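PDB 6HXI: citrate lyase, subunit 1, which probably takes part in the ATP-driven cleavage of citrate with coenzyme A into acetyl-CoA and oxaloacetate, as one subunit of ATP citrate lyase. Local coordinates for residues E117-I122 against F195-I200; D129-S134 against I151-L156. One frame throughout, in Å; residues are numbered along the deposited sequence.

In the fold
Both interactions pair antiparallel strands of one six-stranded sheet within the ATP-grasp region of the chain, and their centres lie about 11 Å apart. Interaction 1 joins strand 118-125 to strand 195-206; interaction 2 joins strand 128-134 to 149-154, one of the two outermost strands of the sheet within this chain. Strands 118-125 and 128-134 are neighbours both along the chain and in the sheet, so four strands adjacent in the sheet run through the two contacts. Interaction 2 is nested inside the loop that interaction 1 closes, and helix 173-192, which packs on both, also falls within that loop. The coenzyme A and sodium sites use residues from D255 onward, later in the chain.

Interaction 1: residues E117-I122 against F195-I200; sequences EYYVAI and FAYVEI
Y119 and E199 meet obliquely above the sheet, ring and carboxylate planes 47° apart. The E199 side chain is the one to follow. Its CB leaves the strand on the same face as A121. With CG anti to the backbone N (chi1 -177°), the chain extends past the Y119 ring, and CG rests 3.7 Å from Y119 CE2. CD follows at 4.2 Å from Y119 CE2. At the tip, OE1 accepts a hydrogen bond of 2.8 Å from Y197 OH, two residues back on its own strand. The hydroxyl reaches the anti side of the carboxylate, with OE1 at the edge of the Y197 ring and in its plane. A phenylalanine at Y197 would probably leave E199 OE1 without this donor and the carboxylate freer to turn.

Within the sheet, V120 pairs with I200 and I122 with V198, each a hydrogen-bonded antiparallel pair. The bond from I200 N to V120 O is nearly straight, 2.8 Å long with 172° at the hydrogen. On the reverse of the sheet the side chains of each pair lie side by side, pointing the same way: V120 CG1 packs 3.8 Å from I200 CB, and V198 CG1 3.7 Å from I122 CB. Helix 173-192 covers this side, with I183 on V120 and L186 on I200. Toward strand 209-220, A196 and Y197 both face K218 in a classic beta bulge.

The chemistry therefore divides by face: buried aliphatic branches toward the helix, and on the other side a partly exposed glutamate that packs on the Y119 ring and is hydrogen-bonded by Y197 OH, a bond that probably helps hold the charge in place.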
loop_
_atom_site.group_PDB
_atom_site.type_symbol
_atom_site.label_atom_id
_atom_site.label_comp_id
_atom_site.label_asym_id
_atom_site.label_seq_id
_atom_site.Cartn_x
_atom_site.Cartn_y
_atom_site.Cartn_z
ATOM N N GLU C 117 46.946 13.852 -70.917
ATOM C CA GLU C 117 45.557 13.457 -70.727
ATOM C C GLU C 117 45.552 11.981 -70.332
ATOM O O GLU C 117 45.732 11.113 -71.190
ATOM C CB GLU C 117 44.706 13.723 -71.983
ATOM C CG GLU C 117 44.158 15.140 -72.068
ATOM C CD GLU C 117 43.031 15.411 -73.055
ATOM O OE1 GLU C 117 42.707 14.531 -73.887
ATOM O OE2 GLU C 117 42.460 16.522 -72.986
ATOM N N TYR C 118 45.441 11.707 -69.023
ATOM C CA TYR C 118 45.412 10.335 -68.508
ATOM C C TYR C 118 44.008 9.972 -68.033
ATOM O O TYR C 118 43.255 10.840 -67.589
ATOM C CB TYR C 118 46.451 10.094 -67.384
ATOM C CG TYR C 118 47.894 10.453 -67.703
ATOM C CD1 TYR C 118 48.407 10.301 -68.990
ATOM C CD2 TYR C 118 48.761 10.884 -66.703
ATOM C CE1 TYR C 118 49.730 10.629 -69.286
ATOM C CE2 TYR C 118 50.089 11.213 -66.986
ATOM C CZ TYR C 118 50.569 11.087 -68.280
ATOM O OH TYR C 118 51.881 11.411 -68.559
ATOM N N TYR C 119 43.652 8.683 -68.153
ATOM C CA TYR C 119 42.337 8.164 -67.761
ATOM C C TYR C 119 42.454 7.278 -66.535
ATOM O O TYR C 119 43.380 6.469 -66.457
ATOM C CB TYR C 119 41.740 7.379 -68.949
ATOM C CG TYR C 119 40.587 6.454 -68.630
ATOM C CD1 TYR C 119 40.807 5.112 -68.327
ATOM C CD2 TYR C 119 39.270 6.900 -68.699
ATOM C CE1 TYR C 119 39.745 4.246 -68.060
ATOM C CE2 TYR C 119 38.198 6.042 -68.449
ATOM C CZ TYR C 119 38.441 4.715 -68.135
ATOM O OH TYR C 119 37.389 3.864 -67.908
ATOM N N VAL C 120 41.490 7.389 -65.615
ATOM C CA VAL C 120 41.378 6.546 -64.416
ATOM C C VAL C 120 39.903 6.237 -64.117
ATOM O O VAL C 120 39.068 7.139 -64.126
ATOM C CB VAL C 120 42.161 7.068 -63.164
ATOM C CG1 VAL C 120 41.604 8.394 -62.643
ATOM C CG2 VAL C 120 42.194 6.025 -62.052
ATOM N N ALA C 121 39.594 4.966 -63.848
ATOM C CA ALA C 121 38.239 4.552 -63.492
ATOM C C ALA C 121 38.222 3.440 -62.448
ATOM O O ALA C 121 38.994 2.477 -62.533
ATOM C CB ALA C 121 37.460 4.132 -64.731
ATOM N N ILE C 122 37.331 3.576 -61.455
ATOM C CA ILE C 122 37.167 2.571 -60.417
ATOM C C ILE C 122 35.732 2.062 -60.458
ATOM O O ILE C 122 34.783 2.837 -60.456
ATOM C CB ILE C 122 37.656 2.966 -58.993
ATOM C CG1 ILE C 122 39.029 3.676 -59.017
ATOM C CG2 ILE C 122 37.687 1.719 -58.056
ATOM C CD1 ILE C 122 39.370 4.407 -57.733
ATOM N N PHE C 195 31.198 5.112 -53.185
ATOM C CA PHE C 195 31.051 5.169 -54.629
ATOM C C PHE C 195 30.833 3.782 -55.172
ATOM O O PHE C 195 31.328 2.809 -54.604
ATOM C CB PHE C 195 32.308 5.773 -55.286
ATOM C CG PHE C 195 32.404 7.274 -55.215
ATOM C CD1 PHE C 195 32.988 7.899 -54.118
ATOM C CD2 PHE C 195 31.916 8.064 -56.245
ATOM C CE1 PHE C 195 33.073 9.290 -54.052
ATOM C CE2 PHE C 195 31.985 9.452 -56.170
ATOM C CZ PHE C 195 32.571 10.056 -55.075
ATOM N N ALA C 196 30.097 3.693 -56.270
ATOM C CA ALA C 196 29.847 2.447 -56.971
ATOM C C ALA C 196 30.609 2.509 -58.326
ATOM O O ALA C 196 30.862 1.482 -58.953
ATOM C CB ALA C 196 28.350 2.281 -57.202
ATOM N N TYR C 197 30.968 3.735 -58.752
ATOM C CA TYR C 197 31.682 4.053 -59.982
ATOM C C TYR C 197 32.281 5.467 -59.950
ATOM O O TYR C 197 31.628 6.414 -59.525
ATOM C CB TYR C 197 30.744 3.914 -61.193
ATOM C CG TYR C 197 31.434 4.140 -62.520
ATOM C CD1 TYR C 197 32.252 3.163 -63.078
ATOM C CD2 TYR C 197 31.270 5.332 -63.220
ATOM C CE1 TYR C 197 32.928 3.382 -64.276
ATOM C CE2 TYR C 197 31.923 5.555 -64.438
ATOM C CZ TYR C 197 32.753 4.576 -64.963
ATOM O OH TYR C 197 33.406 4.770 -66.162
ATOM N N VAL C 198 33.514 5.597 -60.443
ATOM C CA VAL C 198 34.231 6.868 -60.597
ATOM C C VAL C 198 35.035 6.827 -61.885
ATOM O O VAL C 198 35.674 5.816 -62.181
ATOM C CB VAL C 198 35.057 7.339 -59.351
ATOM C CG1 VAL C 198 36.270 6.444 -59.080
ATOM C CG2 VAL C 198 35.498 8.783 -59.498
ATOM N N GLU C 199 34.973 7.904 -62.664
ATOM C CA GLU C 199 35.711 8.018 -63.910
ATOM C C GLU C 199 36.246 9.430 -64.083
ATOM O O GLU C 199 35.469 10.386 -64.107
ATOM C CB GLU C 199 34.823 7.642 -65.093
ATOM C CG GLU C 199 35.520 7.671 -66.442
ATOM C CD GLU C 199 34.555 7.876 -67.587
ATOM O OE1 GLU C 199 33.799 6.927 -67.901
ATOM O OE2 GLU C 199 34.519 9.000 -68.139
ATOM N N ILE C 200 37.577 9.552 -64.201
ATOM C CA ILE C 200 38.253 10.808 -64.468
ATOM C C ILE C 200 38.872 10.626 -65.849
ATOM O O ILE C 200 39.898 9.949 -66.010
ATOM C CB ILE C 200 39.246 11.278 -63.376
ATOM C CG1 ILE C 200 38.582 11.242 -61.972
ATOM C CG2 ILE C 200 39.728 12.694 -63.717
ATOM C CD1 ILE C 200 39.538 11.175 -60.832
#

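Interaction 2: residues D129-S134 against I151-L156; sequences DNIFFS and IHVDSL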
loop_
_atom_site.group_PDB
_atom_site.type_symbol
_atom_site.label_atom_id
_atom_site.label_comp_id
_atom_site.label_asym_id
_atom_site.label_seq_id
_atom_site.Cartn_x
_atom_site.Cartn_y
_atom_site.Cartn_z
ATOM N N ASP C 129 37.458 -4.473 -56.140
ATOM C CA ASP C 129 37.404 -3.261 -56.964
ATOM C C ASP C 129 38.457 -3.320 -58.055
ATOM O O ASP C 129 39.539 -3.868 -57.843
ATOM C CB ASP C 129 37.607 -2.008 -56.097
ATOM C CG ASP C 129 36.785 -2.021 -54.814
ATOM O OD1 ASP C 129 35.584 -2.368 -54.881
ATOM O OD2 ASP C 129 37.349 -1.697 -53.743
ATOM N N ASN C 130 38.133 -2.783 -59.232
ATOM C CA ASN C 130 39.066 -2.748 -60.350
ATOM C C ASN C 130 39.395 -1.306 -60.707
ATOM O O ASN C 130 38.485 -0.503 -60.892
ATOM C CB ASN C 130 38.504 -3.496 -61.555
ATOM C CG ASN C 130 38.259 -4.956 -61.293
ATOM O OD1 ASN C 130 39.172 -5.708 -60.951
ATOM N ND2 ASN C 130 37.008 -5.385 -61.435
ATOM N N ILE C 131 40.694 -0.978 -60.755
ATOM C CA ILE C 131 41.204 0.339 -61.145
ATOM C C ILE C 131 41.686 0.225 -62.596
ATOM O O ILE C 131 42.434 -0.689 -62.920
ATOM C CB ILE C 131 42.327 0.845 -60.186
ATOM C CG1 ILE C 131 41.840 0.836 -58.703
ATOM C CG2 ILE C 131 42.849 2.243 -60.622
ATOM C CD1 ILE C 131 42.911 1.016 -57.657
ATOM N N PHE C 132 41.236 1.129 -63.459
ATOM C CA PHE C 132 41.598 1.161 -64.879
ATOM C C PHE C 132 42.410 2.414 -65.146
ATOM O O PHE C 132 42.051 3.487 -64.656
ATOM C CB PHE C 132 40.342 1.097 -65.773
ATOM C CG PHE C 132 39.463 -0.099 -65.489
ATOM C CD1 PHE C 132 39.749 -1.340 -66.042
ATOM C CD2 PHE C 132 38.370 0.006 -64.641
ATOM C CE1 PHE C 132 38.952 -2.458 -65.755
ATOM C CE2 PHE C 132 37.577 -1.112 -64.350
ATOM C CZ PHE C 132 37.869 -2.333 -64.917
ATOM N N PHE C 133 43.539 2.271 -65.861
ATOM C CA PHE C 133 44.408 3.390 -66.177
ATOM C C PHE C 133 44.919 3.307 -67.608
ATOM O O PHE C 133 45.283 2.224 -68.082
ATOM C CB PHE C 133 45.587 3.501 -65.174
ATOM C CG PHE C 133 46.573 4.613 -65.475
ATOM C CD1 PHE C 133 46.325 5.918 -65.069
ATOM C CD2 PHE C 133 47.744 4.357 -66.183
ATOM C CE1 PHE C 133 47.209 6.950 -65.382
ATOM C CE2 PHE C 133 48.632 5.394 -66.503
ATOM C CZ PHE C 133 48.370 6.681 -66.079
ATOM N N SER C 134 44.992 4.467 -68.274
ATOM C CA SER C 134 45.549 4.606 -69.619
ATOM C C SER C 134 46.201 5.980 -69.789
ATOM O O SER C 134 45.908 6.905 -69.019
ATOM C CB SER C 134 44.485 4.367 -70.687
ATOM O OG SER C 134 45.090 4.221 -71.964
ATOM N N ILE C 151 44.031 -2.985 -62.552
ATOM C CA ILE C 151 44.574 -3.313 -61.216
ATOM C C ILE C 151 43.420 -3.763 -60.337
ATOM O O ILE C 151 42.554 -2.945 -60.025
ATOM C CB ILE C 151 45.340 -2.110 -60.569
ATOM C CG1 ILE C 151 46.476 -1.576 -61.497
ATOM C CG2 ILE C 151 45.866 -2.468 -59.162
ATOM C CD1 ILE C 151 46.960 -0.141 -61.202
ATOM N N HIS C 152 43.412 -5.040 -59.925
ATOM C CA HIS C 152 42.368 -5.562 -59.061
ATOM C C HIS C 152 42.756 -5.418 -57.587
ATOM O O HIS C 152 43.840 -5.831 -57.197
ATOM C CB HIS C 152 42.026 -7.023 -59.403
ATOM C CG HIS C 152 40.957 -7.594 -58.516
ATOM N ND1 HIS C 152 39.621 -7.242 -58.669
ATOM C CD2 HIS C 152 41.070 -8.414 -57.444
ATOM C CE1 HIS C 152 38.969 -7.882 -57.714
ATOM N NE2 HIS C 152 39.796 -8.588 -56.943
ATOM N N VAL C 153 41.849 -4.847 -56.774
ATOM C CA VAL C 153 42.015 -4.644 -55.332
ATOM C C VAL C 153 41.051 -5.597 -54.639
ATOM O O VAL C 153 39.837 -5.442 -54.765
ATOM C CB VAL C 153 41.787 -3.163 -54.903
ATOM C CG1 VAL C 153 42.199 -2.937 -53.450
ATOM C CG2 VAL C 153 42.535 -2.197 -55.818
ATOM N N ASP C 154 41.588 -6.625 -53.968
ATOM C CA ASP C 154 40.792 -7.631 -53.265
ATOM C C ASP C 154 40.026 -6.965 -52.116
ATOM O O ASP C 154 40.546 -6.045 -51.474
ATOM C CB ASP C 154 41.688 -8.777 -52.763
ATOM C CG ASP C 154 40.945 -9.889 -52.054
ATOM O OD1 ASP C 154 40.396 -10.771 -52.746
ATOM O OD2 ASP C 154 40.912 -9.879 -50.802
ATOM N N SER C 155 38.774 -7.415 -51.903
ATOM C CA SER C 155 37.852 -6.909 -50.887
ATOM C C SER C 155 38.428 -6.930 -49.474
ATOM O O SER C 155 38.256 -5.966 -48.725
ATOM C CB SER C 155 36.526 -7.666 -50.924
ATOM O OG SER C 155 35.722 -7.236 -52.009
ATOM N N LEU C 156 39.118 -8.017 -49.117
ATOM C CA LEU C 156 39.665 -8.166 -47.777
ATOM C C LEU C 156 41.091 -7.650 -47.607
ATOM O O LEU C 156 41.429 -7.178 -46.514
ATOM C CB LEU C 156 39.560 -9.621 -47.299
ATOM C CG LEU C 156 38.202 -10.293 -47.439
ATOM C CD1 LEU C 156 38.311 -11.759 -47.125
ATOM C CD2 LEU C 156 37.152 -9.637 -46.553
HETATM O O HOH W 1 38.306 -4.036 -52.548
#
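V153 O is gripped twice: D129 N donates to it at 2.9 Å, and a water donates to it at 3.0 Å. The same water also donates to D129 OD2 at 2.8 Å, although it has more acceptors around it than protons to give, so these bonds need not all be made at once. The D129 carboxylate is buried and has further partners: S124 OG bonds to OD1 and W187 NE1 to OD2, while R119 and R122 of the neighbouring succinyl-CoA ligase subunit alpha chain make long, weak ion pairs with it.

The backbone pairs antiparallel. V153 N returns a 2.7 Å bond to D129 O, and I131 N reaches I151 O in an almost straight line, 179° at the hydrogen.

On the other face of the sheet, N130 and H152 sit opposite each other across a non-hydrogen-bonded pair and make a side-chain bond instead. H152 ND1 donates to N130 OD1 at 2.8 Å. The oxygen lies in the imidazole plane, yet the donor stands 40° above the amide plane. CG anti to the backbone N (chi1 179°) sets the H152 ring beside N130, and the turn about CB-CG presents ND1 to the amide oxygen; D125 OD2 accepts from N130 ND2 and so helps fix the amide's orientation.

Beside D129, I131 CD1 meets V153 CG2 at 3.7 Å, with helix 173-192 covering this face through I183 and W187. At the end of the strand, D154 OD2 accepts from L156 N in an Asx turn. Two antiparallel strands with a helix over one face thus form part of the six-stranded antiparallel sheet of the ATP-grasp domain.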